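Local atomic coordinates of thiamine pyrophosphokinase (Saccharomyces cerevisiae, PDB entry 1IG0), a protein that catalyses the transfer of pyrophosphate from ATP to thiamine, giving thiamine diphosphate and AMP, and is the only yeast enzyme able to make this cofactor. Residues N8-K13 with G267-V272; T246-C251 with N288-D293. All coordinates share one frame; numbering follows the deposited sequence.

Contact 1 and contact 2 are neighbours, their centres about 10 Å apart. In chain order the segments run 8-13, 246-251, 267-272 and 288-293, so the two contacts interleave. Contact 1 lies at the end of the small antiparallel sheet of strands 4-7 and 270-272, in the loop after the first and the turn leading into the second. Contact 2 lies at the edge of the large mixed sheet, between strands 248-254 and 288-289. G267 O lies 2.8 Å from V291 N, a probable hydrogen bond joining the two. Contact 1 ties the N-terminal segment to the vitamin B1 binding domain, helped by backbone bonds of I12 to V291 and D293. W270, V272 and N288 meet at one thiamine.

Contact 1: residues N8-K13 with G267-V272; sequences NPERIK and GLKWDV. With VIB (3-(4-amino-2-methyl-pyrimidin-5-ylmethyl)-5-(2-hydroxy-ethyl)-4-methyl-thiazol-3-ium), chain C.
N8 is gripped through its backbone and its amide by segment 267-272. Its N donates to K269 O at 2.7 Å, and its O receives K269 NZ in the carbonyl plane. The amide ND2 spans two acceptors. It gives a nearly straight bond to L268 O (3.0 Å, 165°), which lies in the amide plane. Its second bond, to D271 OD2, is weak and bent, and the amide and carboxylate planes stand 76° apart. D271 is itself held by the turn: G267 N meets the syn lone pair of OD2, L268 N reaches OD1 from above the carboxylate plane, and T265 OG1 also bonds to OD1. This is the tight, buried half.

The other half is looser and faces solvent. K269 has CG anti to the backbone N (chi1 178°) and bends at chi2, which brings NZ back to N8. NZ forms a long salt bridge to E10 OE1 at 3.3 Å, met from above the carboxylate plane. E10 OE2 turns to R289. I12 adds a light touch, CD1 lying 4.0 Å from G267 N.

W270 points the other way. Thiamine covers one face of the indole and K269 CG the opposite face, while NE1 bonds to E7. With an alanine here, the thiamine pyrimidine would probably lose the indole face it lies against, and E7 its indole donor. The chemistry implies a polar clasp, completed by R289 and T265, which probably helps to hold in place the strand that presents W270 and V272 to thiamine.

Contact 2: residues T246-C251 with N288-D293; sequences TCIGNC and NRFVGD
C251 and N288 form an antiparallel hydrogen-bonded pair. C251 N donates to N288 O at 2.9 Å, coming from above the carbonyl plane. N288 N returns a bond of the same length to C251 O, nearly along the C=O axis though bent at the hydrogen (137°). The C251 side chain sits on the same face of the sheet as the CB of N288. Its SG lies between the backbone N and the carbonyl carbon (chi1 66°), and meets F290 CE2 at 3.9 Å. This sulfur-aromatic contact is oblique to the ring. I248 CG2 touches the ring obliquely too, at CD1 (4.1 Å). Next to the pair, N250 CB packs closely on N288 O.

N250 and R289 lie side by side and point the same way, their flat groups 44° apart. Water 2 links them: it donates to N250 OD1 and accepts from R289 NE in the guanidinium plane. Water 1 plays a similar part where the strands separate. It donates to G249 O at 2.8 Å and accepts from F290 N, and it lies over one face of the F290 ring.

Further out, several partners set these groups in place. N288 OD1 takes R289 N on a lone pair (2.8 Å), and N288 ND2 bonds to S285 OG and W270 O. R289 NH1 makes a salt bridge to E10. V308 packs on both I248 and F290, and Y239 meets the F290 ring.

The arrangement is a short antiparallel edge pairing of a mixed beta-sheet, with water 1 bridging the two backbones where the second strand turns away. It belongs to the vitamin B1 binding domain of thiamine pyrophosphokinases, and its end residue N288 lines the thiamine pocket.

Contact 1: residues N8-K13 with G267-V272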
# COMPACT_ATOMS: atom_id res chain seq x y z
N ASN B 8 -23.82 1.72 14.15
CA ASN B 8 -25.06 1.04 13.80
C ASN B 8 -25.10 -0.40 14.24
O ASN B 8 -24.07 -1.00 14.54
CB ASN B 8 -25.25 1.04 12.27
CG ASN B 8 -25.73 2.36 11.73
OD1 ASN B 8 -26.75 2.88 12.17
ND2 ASN B 8 -25.00 2.90 10.77
N PRO B 9 -26.31 -0.98 14.29
CA PRO B 9 -26.42 -2.39 14.68
C PRO B 9 -25.86 -3.11 13.45
O PRO B 9 -25.57 -2.46 12.44
CB PRO B 9 -27.92 -2.58 14.87
CG PRO B 9 -28.53 -1.54 13.96
CD PRO B 9 -27.64 -0.35 14.19
N GLU B 10 -25.74 -4.43 13.50
CA GLU B 10 -25.16 -5.16 12.37
C GLU B 10 -25.89 -5.06 11.03
O GLU B 10 -25.26 -5.21 9.98
CB GLU B 10 -24.97 -6.62 12.75
CG GLU B 10 -23.67 -7.21 12.23
CD GLU B 10 -22.47 -6.33 12.54
OE1 GLU B 10 -22.29 -5.93 13.71
OE2 GLU B 10 -21.69 -6.04 11.61
N ARG B 11 -27.19 -4.81 11.04
CA ARG B 11 -27.95 -4.71 9.80
C ARG B 11 -29.04 -3.64 9.83
O ARG B 11 -29.88 -3.62 10.73
CB ARG B 11 -28.57 -6.06 9.44
CG ARG B 11 -27.59 -7.13 8.98
CD ARG B 11 -27.13 -6.88 7.54
NE ARG B 11 -26.23 -7.92 7.05
CZ ARG B 11 -24.97 -8.06 7.45
NH1 ARG B 11 -24.44 -7.23 8.34
NH2 ARG B 11 -24.23 -9.05 6.96
N ILE B 12 -29.03 -2.76 8.83
CA ILE B 12 -30.02 -1.70 8.73
C ILE B 12 -30.43 -1.54 7.26
O ILE B 12 -29.87 -2.19 6.37
CB ILE B 12 -29.48 -0.32 9.19
CG1 ILE B 12 -28.42 0.18 8.19
CG2 ILE B 12 -28.88 -0.43 10.58
CD1 ILE B 12 -27.99 1.62 8.42
N LYS B 13 -31.41 -0.67 7.03
CA LYS B 13 -31.87 -0.36 5.69
C LYS B 13 -31.72 1.15 5.57
O LYS B 13 -32.13 1.90 6.45
CB LYS B 13 -33.35 -0.72 5.51
CG LYS B 13 -33.63 -2.19 5.20
CD LYS B 13 -35.12 -2.38 4.88
CE LYS B 13 -35.43 -3.78 4.37
NZ LYS B 13 -35.08 -4.83 5.36
N GLY B 267 -25.20 3.10 5.91
CA GLY B 267 -25.01 1.69 5.64
C GLY B 267 -23.67 1.11 6.06
O GLY B 267 -23.33 -0.01 5.69
N LEU B 268 -22.90 1.88 6.83
CA LEU B 268 -21.61 1.41 7.33
C LEU B 268 -21.76 1.20 8.84
O LEU B 268 -22.47 1.96 9.50
CB LEU B 268 -20.52 2.45 7.05
CG LEU B 268 -20.10 2.71 5.60
CD1 LEU B 268 -19.10 3.87 5.57
CD2 LEU B 268 -19.48 1.46 5.00
N LYS B 269 -21.10 0.18 9.37
CA LYS B 269 -21.16 -0.11 10.80
C LYS B 269 -20.97 1.19 11.57
O LYS B 269 -21.61 1.42 12.60
CB LYS B 269 -20.08 -1.12 11.19
CG LYS B 269 -20.05 -1.45 12.67
CD LYS B 269 -21.34 -2.09 13.17
CE LYS B 269 -21.23 -2.44 14.65
NZ LYS B 269 -22.49 -3.03 15.18
N TRP B 270 -20.08 2.03 11.06
CA TRP B 270 -19.80 3.33 11.65
C TRP B 270 -20.07 4.38 10.59
O TRP B 270 -19.23 4.63 9.72
CB TRP B 270 -18.35 3.40 12.12
CG TRP B 270 -18.08 2.59 13.36
CD1 TRP B 270 -18.28 2.97 14.65
CD2 TRP B 270 -17.61 1.24 13.41
NE1 TRP B 270 -17.95 1.94 15.51
CE2 TRP B 270 -17.54 0.86 14.77
CE3 TRP B 270 -17.23 0.30 12.43
CZ2 TRP B 270 -17.11 -0.40 15.18
CZ3 TRP B 270 -16.80 -0.96 12.84
CH2 TRP B 270 -16.75 -1.30 14.21
N ASP B 271 -21.25 4.98 10.64
CA ASP B 271 -21.63 6.02 9.68
C ASP B 271 -21.19 7.38 10.18
O ASP B 271 -21.24 7.65 11.39
CB ASP B 271 -23.14 6.03 9.45
CG ASP B 271 -23.59 5.01 8.42
OD1 ASP B 271 -22.84 4.77 7.45
OD2 ASP B 271 -24.70 4.46 8.57
N VAL B 272 -20.78 8.24 9.26
CA VAL B 272 -20.32 9.58 9.63
C VAL B 272 -21.02 10.68 8.85
O VAL B 272 -21.66 10.42 7.83
CB VAL B 272 -18.79 9.71 9.42
CG1 VAL B 272 -18.06 8.73 10.31
CG2 VAL B 272 -18.44 9.45 7.96
CM2 VIB C . -15.45 6.35 11.41
N4A VIB C . -14.68 3.07 15.04
CM4 VIB C . -13.17 -1.71 14.12
O1 VIB C . -8.47 -1.38 13.77
C7 VIB C . -9.33 -2.43 14.25
C6 VIB C . -10.33 -1.85 15.29
C2 VIB C . -11.66 1.55 13.92
S1 VIB C . -10.13 1.00 14.66
C5 VIB C . -10.98 -0.59 14.72
C4 VIB C . -12.24 -0.52 14.20
N3 VIB C . -12.55 0.66 13.79
C7A VIB C . -13.86 1.01 13.17
C4A VIB C . -14.67 3.37 13.67
N3A VIB C . -15.05 4.66 13.23
C2A VIB C . -15.04 4.98 11.87
N1A VIB C . -14.66 4.00 10.93
C6A VIB C . -14.28 2.71 11.36
C5A VIB C . -14.28 2.39 12.73

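Contact 2: residues T246-C251 with N288-D293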
# COMPACT_ATOMS: atom_id res chain seq x y z
N THR B 246 -21.22 -13.91 1.98
CA THR B 246 -20.29 -14.99 1.66
C THR B 246 -18.90 -14.55 1.22
O THR B 246 -17.91 -15.19 1.58
CB THR B 246 -20.87 -15.89 0.54
OG1 THR B 246 -22.17 -16.35 0.93
CG2 THR B 246 -19.97 -17.10 0.30
N CYS B 247 -18.81 -13.46 0.46
CA CYS B 247 -17.52 -13.02 -0.06
C CYS B 247 -16.96 -11.68 0.42
O CYS B 247 -15.83 -11.34 0.09
CB CYS B 247 -17.58 -12.98 -1.59
SG CYS B 247 -18.42 -14.39 -2.34
N ILE B 248 -17.73 -10.92 1.20
CA ILE B 248 -17.25 -9.61 1.64
C ILE B 248 -16.93 -9.50 3.12
O ILE B 248 -17.68 -9.99 3.97
CB ILE B 248 -18.25 -8.50 1.25
CG1 ILE B 248 -18.54 -8.57 -0.25
CG2 ILE B 248 -17.69 -7.13 1.62
CD1 ILE B 248 -17.31 -8.46 -1.13
N GLY B 249 -15.82 -8.84 3.42
CA GLY B 249 -15.41 -8.63 4.80
C GLY B 249 -15.57 -7.17 5.17
O GLY B 249 -16.64 -6.59 5.02
N ASN B 250 -14.49 -6.57 5.66
CA ASN B 250 -14.52 -5.16 6.05
C ASN B 250 -14.24 -4.26 4.85
O ASN B 250 -14.07 -4.74 3.73
CB ASN B 250 -13.47 -4.90 7.14
CG ASN B 250 -13.72 -5.72 8.39
OD1 ASN B 250 -14.80 -5.68 8.97
ND2 ASN B 250 -12.71 -6.47 8.81
N CYS B 251 -14.20 -2.96 5.09
CA CYS B 251 -13.94 -1.99 4.04
C CYS B 251 -13.33 -0.74 4.65
O CYS B 251 -13.38 -0.55 5.87
CB CYS B 251 -15.23 -1.62 3.31
SG CYS B 251 -16.46 -0.72 4.29
N ASN B 288 -13.90 -0.68 8.76
CA ASN B 288 -15.33 -0.41 8.81
C ASN B 288 -15.94 -1.63 8.12
O ASN B 288 -15.22 -2.55 7.74
CB ASN B 288 -15.67 0.86 8.02
CG ASN B 288 -16.91 1.56 8.55
OD1 ASN B 288 -17.88 0.92 8.96
ND2 ASN B 288 -16.89 2.89 8.54
N ARG B 289 -17.26 -1.64 7.96
CA ARG B 289 -17.91 -2.77 7.30
C ARG B 289 -19.32 -2.39 6.90
O ARG B 289 -19.93 -1.50 7.50
CB ARG B 289 -17.95 -3.99 8.24
CG ARG B 289 -19.04 -3.92 9.29
CD ARG B 289 -18.96 -5.07 10.28
NE ARG B 289 -17.82 -4.93 11.18
CZ ARG B 289 -17.91 -5.00 12.50
NH1 ARG B 289 -19.09 -5.22 13.08
NH2 ARG B 289 -16.83 -4.86 13.25
N PHE B 290 -19.84 -3.05 5.87
CA PHE B 290 -21.19 -2.78 5.39
C PHE B 290 -22.22 -3.36 6.36
O PHE B 290 -22.06 -4.48 6.86
CB PHE B 290 -21.41 -3.43 4.02
CG PHE B 290 -20.52 -2.89 2.93
CD1 PHE B 290 -19.96 -3.76 2.00
CD2 PHE B 290 -20.26 -1.53 2.82
CE1 PHE B 290 -19.16 -3.28 0.96
CE2 PHE B 290 -19.46 -1.04 1.79
CZ PHE B 290 -18.91 -1.91 0.86
N VAL B 291 -23.28 -2.60 6.64
CA VAL B 291 -24.34 -3.08 7.51
C VAL B 291 -25.67 -2.93 6.79
O VAL B 291 -26.69 -3.46 7.21
CB VAL B 291 -24.40 -2.30 8.85
CG1 VAL B 291 -23.14 -2.58 9.65
CG2 VAL B 291 -24.57 -0.81 8.60
N GLY B 292 -25.65 -2.18 5.68
CA GLY B 292 -26.85 -2.01 4.90
C GLY B 292 -27.22 -3.35 4.30
O GLY B 292 -26.35 -4.04 3.75
N ASP B 293 -28.48 -3.74 4.41
CA ASP B 293 -28.95 -5.01 3.88
C ASP B 293 -28.47 -5.30 2.46
O ASP B 293 -27.91 -6.37 2.19
CB ASP B 293 -30.48 -5.06 3.88
CG ASP B 293 -31.06 -5.57 5.18
OD1 ASP B 293 -32.29 -5.51 5.34
OD2 ASP B 293 -30.28 -6.05 6.03
O HOH W 1 -17.68 -4.15 4.22
O HOH W 2 -15.07 -4.12 11.03